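PDB 4GR2: chaperonin-like RBCX protein 1, chloroplastic from Arabidopsis thaliana, which acts as a homodimeric chaperone in the assembly of RuBisCO in the chloroplast and interacts with the large subunit rbcL. Local coordinates for residues Y43-E48 against S70-L75; K60-L65 against L77-V82. The protein carries 2 engineered substitutions. All coordinates share one frame; numbering follows the deposited sequence.

Contact 1: Y43-E48 against S70-L75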
loop_
_atom_site.group_PDB
_atom_site.type_symbol
_atom_site.label_atom_id
_atom_site.label_comp_id
_atom_site.label_asym_id
_atom_site.label_seq_id
_atom_site.Cartn_x
_atom_site.Cartn_y
_atom_site.Cartn_z
ATOM N N TYR B 43 10.322 16.240 21.925
ATOM C CA TYR B 43 9.034 15.640 21.572
ATOM C C TYR B 43 8.023 16.718 21.183
ATOM O O TYR B 43 7.265 16.547 20.229
ATOM C CB TYR B 43 8.463 14.759 22.696
ATOM C CG TYR B 43 6.995 14.443 22.483
ATOM C CD1 TYR B 43 6.596 13.431 21.611
ATOM C CD2 TYR B 43 6.007 15.169 23.133
ATOM C CE1 TYR B 43 5.255 13.153 21.406
ATOM C CE2 TYR B 43 4.667 14.898 22.929
ATOM C CZ TYR B 43 4.298 13.894 22.071
ATOM O OH TYR B 43 2.962 13.635 21.881
ATOM N N MET B 44 8.016 17.821 21.931
ATOM C CA MET B 44 7.123 18.939 21.645
ATOM C C MET B 44 7.440 19.532 20.274
ATOM O O MET B 44 6.540 19.770 19.463
ATOM N N GLU B 45 8.724 19.766 20.018
ATOM C CA GLU B 45 9.156 20.308 18.736
ATOM C C GLU B 45 8.772 19.402 17.567
ATOM O O GLU B 45 8.331 19.889 16.523
ATOM C CB GLU B 45 10.663 20.570 18.724
ATOM C CG GLU B 45 11.068 21.869 19.410
ATOM C CD GLU B 45 12.504 22.250 19.117
ATOM O OE1 GLU B 45 13.298 21.351 18.761
ATOM O OE2 GLU B 45 12.841 23.446 19.238
ATOM N N LEU B 46 8.945 18.090 17.738
ATOM C CA LEU B 46 8.537 17.128 16.710
ATOM C C LEU B 46 7.030 17.205 16.512
ATOM O O LEU B 46 6.549 17.181 15.384
ATOM C CB LEU B 46 8.962 15.698 17.072
ATOM C CG LEU B 46 8.489 14.602 16.103
ATOM C CD1 LEU B 46 9.087 14.791 14.709
ATOM C CD2 LEU B 46 8.779 13.197 16.637
ATOM N N ARG B 47 6.300 17.322 17.616
ATOM C CA ARG B 47 4.851 17.446 17.583
ATOM C C ARG B 47 4.414 18.739 16.884
ATOM O O ARG B 47 3.399 18.768 16.172
ATOM C CB ARG B 47 4.280 17.363 19.005
ATOM C CG ARG B 47 2.854 17.877 19.151
ATOM C CD ARG B 47 2.113 17.191 20.292
ATOM N NE ARG B 47 1.733 15.823 19.943
ATOM C CZ ARG B 47 0.661 15.505 19.219
ATOM N NH1 ARG B 47 -0.145 16.458 18.767
ATOM N NH2 ARG B 47 0.393 14.232 18.948
ATOM N N GLU B 48 5.187 19.805 17.075
ATOM C CA GLU B 48 4.892 21.069 16.404
ATOM C C GLU B 48 5.147 20.978 14.888
ATOM O O GLU B 48 4.372 21.511 14.088
ATOM C CB GLU B 48 5.676 22.221 17.046
ATOM C CG GLU B 48 5.136 23.607 16.708
ATOM C CD GLU B 48 4.967 24.497 17.938
ATOM O OE1 GLU B 48 5.971 24.746 18.650
ATOM O OE2 GLU B 48 3.823 24.947 18.192
ATOM N N SER B 70 19.512 22.595 12.619
ATOM C CA SER B 70 20.536 21.590 12.825
ATOM C C SER B 70 20.016 20.455 13.725
ATOM O O SER B 70 20.269 19.269 13.460
ATOM C CB SER B 70 21.801 22.239 13.417
ATOM O OG SER B 70 21.480 22.975 14.590
ATOM N N ARG B 71 19.265 20.795 14.772
ATOM C CA ARG B 71 18.744 19.741 15.643
ATOM C C ARG B 71 17.585 18.951 14.999
ATOM O O ARG B 71 17.417 17.765 15.254
ATOM C CB ARG B 71 18.374 20.284 17.024
ATOM C CG ARG B 71 17.057 20.977 17.101
ATOM C CD ARG B 71 17.079 22.052 18.204
ATOM N NE ARG B 71 15.870 22.876 18.133
ATOM C CZ ARG B 71 15.758 23.980 17.400
ATOM N NH1 ARG B 71 16.794 24.414 16.698
ATOM N NH2 ARG B 71 14.613 24.654 17.380
ATOM N N HIS B 72 16.806 19.605 14.147
ATOM C CA HIS B 72 15.803 18.889 13.375
ATOM C C HIS B 72 16.509 17.942 12.402
ATOM O O HIS B 72 16.034 16.837 12.135
ATOM C CB HIS B 72 14.925 19.874 12.609
ATOM C CG HIS B 72 13.960 20.622 13.477
ATOM N ND1 HIS B 72 14.272 21.823 14.080
ATOM C CD2 HIS B 72 12.689 20.336 13.846
ATOM C CE1 HIS B 72 13.237 22.240 14.788
ATOM N NE2 HIS B 72 12.260 21.360 14.656
ATOM N N MET B 73 17.655 18.381 11.889
ATOM C CA MET B 73 18.450 17.569 10.977
ATOM C C MET B 73 18.900 16.304 11.684
ATOM O O MET B 73 18.866 15.212 11.112
ATOM C CB MET B 73 19.641 18.349 10.436
ATOM C CG MET B 73 20.373 17.638 9.312
ATOM S SD MET B 73 21.638 16.574 9.984
ATOM C CE MET B 73 22.557 16.149 8.506
ATOM N N ASN B 74 19.289 16.451 12.943
ATOM C CA ASN B 74 19.640 15.283 13.740
ATOM C C ASN B 74 18.431 14.372 13.992
ATOM O O ASN B 74 18.578 13.151 14.130
ATOM C CB ASN B 74 20.309 15.694 15.059
ATOM C CG ASN B 74 21.731 16.282 14.863
ATOM O OD1 ASN B 74 22.526 15.795 14.048
ATOM N ND2 ASN B 74 22.037 17.333 15.618
ATOM N N LEU B 75 17.236 14.957 14.040
ATOM C CA LEU B 75 16.024 14.151 14.196
ATOM C C LEU B 75 15.715 13.352 12.918
ATOM O O LEU B 75 15.357 12.172 12.969
ATOM C CB LEU B 75 14.849 15.041 14.570
ATOM C CG LEU B 75 13.664 14.332 15.217
ATOM C CD1 LEU B 75 14.161 13.463 16.354
ATOM C CD2 LEU B 75 12.661 15.356 15.729
HETATM O O HOH W 1 9.423 22.128 15.427
#
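Helix segments 43-48 and 70-75 pass almost perpendicularly, their N-to-C directions 87° apart and their axes 11.6 Å from each other at closest approach, so that E45 and L46 meet R71, H72 and L75 over a small patch. R71 grips the E45 carboxylate side-on with NE and NH2, one to each oxygen, forming a salt bridge. NH2 of R71 gives a fairly straight bond of 2.8 Å to OE2 of E45, which lies close to the guanidinium plane, while NE of R71 reaches the syn lone pair of OE1 of E45 at 3.1 Å. The two flat groups are not coplanar: carboxylate and guanidinium are twisted 43° apart. R71 gets there with CG lodged between its backbone N and carbonyl carbon (chi1 80°) and an extended chain from CG to NE. CE1 of H72 lies 3.8 Å above one face of that guanidinium, displaced toward its margin. A water donates to the backbone O of E45 at 2.7 Å and is also hydrogen-bonded, 3.0 Å away, to NE2 of H72; ND1 of H72 is held by S69. With an alanine here in place of E45, the R71 guanidinium would probably lose its carboxylate mate and be free to turn away from the H72 ring. Beneath the charges, CD2 of L75 sits 3.8 Å from CD1 of L46, the two side chains crossing at about a right angle, with S32 and V31 of helix 11-35 next to them. Such a near-orthogonal crossing, a salt bridge outside and a leucine pair inside, joins helix 40-52 to the start of helix 70-90 in the all-helical RbcX fold.

Contact 2: K60-L65 against L77-V82. Engineered in segment 60-65: L62 (natural residue Cys).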
loop_
_atom_site.group_PDB
_atom_site.type_symbol
_atom_site.label_atom_id
_atom_site.label_comp_id
_atom_site.label_asym_id
_atom_site.label_seq_id
_atom_site.Cartn_x
_atom_site.Cartn_y
_atom_site.Cartn_z
ATOM N N LYS B 60 9.961 13.867 1.099
ATOM C CA LYS B 60 9.799 15.319 1.060
ATOM C C LYS B 60 9.684 15.826 2.486
ATOM O O LYS B 60 10.279 16.840 2.829
ATOM C CB LYS B 60 8.574 15.740 0.230
ATOM N N PHE B 61 8.936 15.103 3.317
ATOM C CA PHE B 61 8.826 15.426 4.745
ATOM C C PHE B 61 10.204 15.410 5.444
ATOM O O PHE B 61 10.513 16.290 6.256
ATOM C CB PHE B 61 7.885 14.433 5.426
ATOM C CG PHE B 61 7.867 14.521 6.943
ATOM C CD1 PHE B 61 6.977 15.367 7.590
ATOM C CD2 PHE B 61 8.709 13.712 7.719
ATOM C CE1 PHE B 61 6.937 15.433 8.973
ATOM C CE2 PHE B 61 8.680 13.770 9.113
ATOM C CZ PHE B 61 7.791 14.634 9.742
ATOM N N LEU B 62 11.021 14.406 5.139
ATOM C CA LEU B 62 12.336 14.303 5.773
ATOM C C LEU B 62 13.288 15.379 5.265
ATOM O O LEU B 62 14.062 15.950 6.045
ATOM C CB LEU B 62 12.948 12.910 5.561
ATOM C CG LEU B 62 12.259 11.791 6.358
ATOM C CD1 LEU B 62 12.774 10.441 5.915
ATOM C CD2 LEU B 62 12.485 12.015 7.860
ATOM N N ALA B 63 13.247 15.641 3.959
ATOM C CA ALA B 63 14.086 16.683 3.367
ATOM C C ALA B 63 13.773 18.037 3.995
ATOM O O ALA B 63 14.670 18.852 4.255
ATOM C CB ALA B 63 13.880 16.739 1.873
ATOM N N THR B 64 12.495 18.259 4.256
ATOM C CA THR B 64 12.041 19.490 4.880
ATOM C C THR B 64 12.456 19.533 6.341
ATOM O O THR B 64 12.862 20.584 6.867
ATOM C CB THR B 64 10.515 19.612 4.772
ATOM O OG1 THR B 64 10.164 19.716 3.389
ATOM C CG2 THR B 64 10.000 20.839 5.523
ATOM N N LEU B 65 12.351 18.387 7.000
ATOM C CA LEU B 65 12.708 18.297 8.410
ATOM C C LEU B 65 14.192 18.565 8.649
ATOM O O LEU B 65 14.580 19.155 9.651
ATOM C CB LEU B 65 12.349 16.924 8.961
ATOM C CG LEU B 65 12.636 16.718 10.449
ATOM C CD1 LEU B 65 11.776 17.645 11.313
ATOM C CD2 LEU B 65 12.458 15.236 10.834
ATOM N N LEU B 77 17.942 12.331 10.774
ATOM C CA LEU B 77 18.964 11.285 10.666
ATOM C C LEU B 77 18.644 10.101 11.576
ATOM O O LEU B 77 19.000 8.954 11.278
ATOM C CB LEU B 77 20.359 11.860 10.990
ATOM C CG LEU B 77 21.249 12.176 9.776
ATOM C CD1 LEU B 77 21.658 10.881 9.073
ATOM C CD2 LEU B 77 20.573 13.086 8.773
ATOM N N ARG B 78 17.988 10.391 12.695
ATOM C CA ARG B 78 17.505 9.359 13.596
ATOM C C ARG B 78 16.378 8.540 12.926
ATOM O O ARG B 78 16.373 7.295 12.953
ATOM C CB ARG B 78 16.980 10.021 14.864
ATOM C CG ARG B 78 16.319 9.062 15.848
ATOM C CD ARG B 78 17.346 8.093 16.453
ATOM N NE ARG B 78 16.717 6.998 17.197
ATOM C CZ ARG B 78 17.263 5.795 17.371
ATOM N NH1 ARG B 78 18.459 5.514 16.852
ATOM N NH2 ARG B 78 16.608 4.866 18.057
ATOM N N ILE B 79 15.430 9.254 12.323
ATOM C CA ILE B 79 14.304 8.628 11.641
ATOM C C ILE B 79 14.831 7.829 10.467
ATOM O O ILE B 79 14.365 6.733 10.217
ATOM C CB ILE B 79 13.240 9.682 11.215
ATOM C CG1 ILE B 79 12.685 10.364 12.475
ATOM C CG2 ILE B 79 12.102 9.029 10.364
ATOM C CD1 ILE B 79 11.872 11.637 12.246
ATOM N N LEU B 80 15.834 8.349 9.768
ATOM C CA LEU B 80 16.415 7.591 8.658
ATOM C C LEU B 80 17.013 6.257 9.133
ATOM O O LEU B 80 16.888 5.221 8.462
ATOM C CB LEU B 80 17.488 8.408 7.940
ATOM C CG LEU B 80 16.952 9.537 7.063
ATOM C CD1 LEU B 80 18.086 10.372 6.454
ATOM C CD2 LEU B 80 16.059 8.956 5.991
ATOM N N GLU B 81 17.663 6.295 10.293
ATOM C CA GLU B 81 18.290 5.102 10.862
ATOM C C GLU B 81 17.220 4.132 11.365
ATOM O O GLU B 81 17.239 2.958 11.012
ATOM C CB GLU B 81 19.257 5.476 11.987
ATOM N N VAL B 82 16.288 4.635 12.171
ATOM C CA VAL B 82 15.171 3.831 12.670
ATOM C C VAL B 82 14.259 3.214 11.572
ATOM O O VAL B 82 13.780 2.083 11.726
ATOM C CB VAL B 82 14.311 4.637 13.658
ATOM C CG1 VAL B 82 12.973 3.929 13.943
ATOM C CG2 VAL B 82 15.089 4.884 14.928
#
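L62 points its two methyls at two neighbours on helix 70-90, CD1 at L80 and CD2 at I79, in a buried, wholly apolar contact of the all-helical RbcX fold. Helices 58-68 and 70-90 follow each other in the chain and form a helical hairpin here: segments 60-65 and 77-82 run roughly antiparallel, at 146°, with axes 10.8 Å apart at closest approach. L62 is an engineered residue, a cysteine in the natural sequence, so its part in the packing belongs to the crystallised variant. With CG anti to the carbonyl carbon (chi1 -71°), the fork of the L62 side chain faces helix 70-90 and its two methyls reach different residues. CD1 of L62 meets CD2 of L80 at 3.6 Å, the two leucine side chains sliding past each other in opposite directions. CD2 of L62 turns instead to I79, where it rests 3.9 Å from CG2, the two side chains meeting at a slant. I79 divides its own branches in the same way, since CG2 faces L62 while the longer arm, through CG1, brings CD1 up against L65. L65 and I79 cross at about a right angle, a different attitude from either of the L62 pairs.

Other parts of the dimer close over this layer. L65 also rests on F49 of helix 40-52, and I79 on A27 of helix 11-35, while L111 of the second subunit packs on L62 and N108 of the second subunit on L80. The hairpin therefore contributes to the interior of its own chain and to the subunit interface together. At the far end of the row from L80, the contact finishes with CD2 of L65 placed 3.9 Å from CD1 of I79.

Overall arrangement
From the N terminus, the chain runs through helix 11-35 and enters helix 40-52, where contact 1 begins. It then passes through helix 58-68, the first side of contact 2, before helix 70-90 supplies the second side of both: residues 70-75 close the loop of contact 1, and 77-82 close that of contact 2. The order 43-48, 60-65, 70-75, 77-82 makes the two loops cross. Their centres are 10 Å apart, and they touch directly where CB of H72 packs 3.1 Å from the backbone O of L65. Helix 70-90 is thus tied to helices 40-52 and 58-68, and the two contacts lie on the same side of the chain's centre.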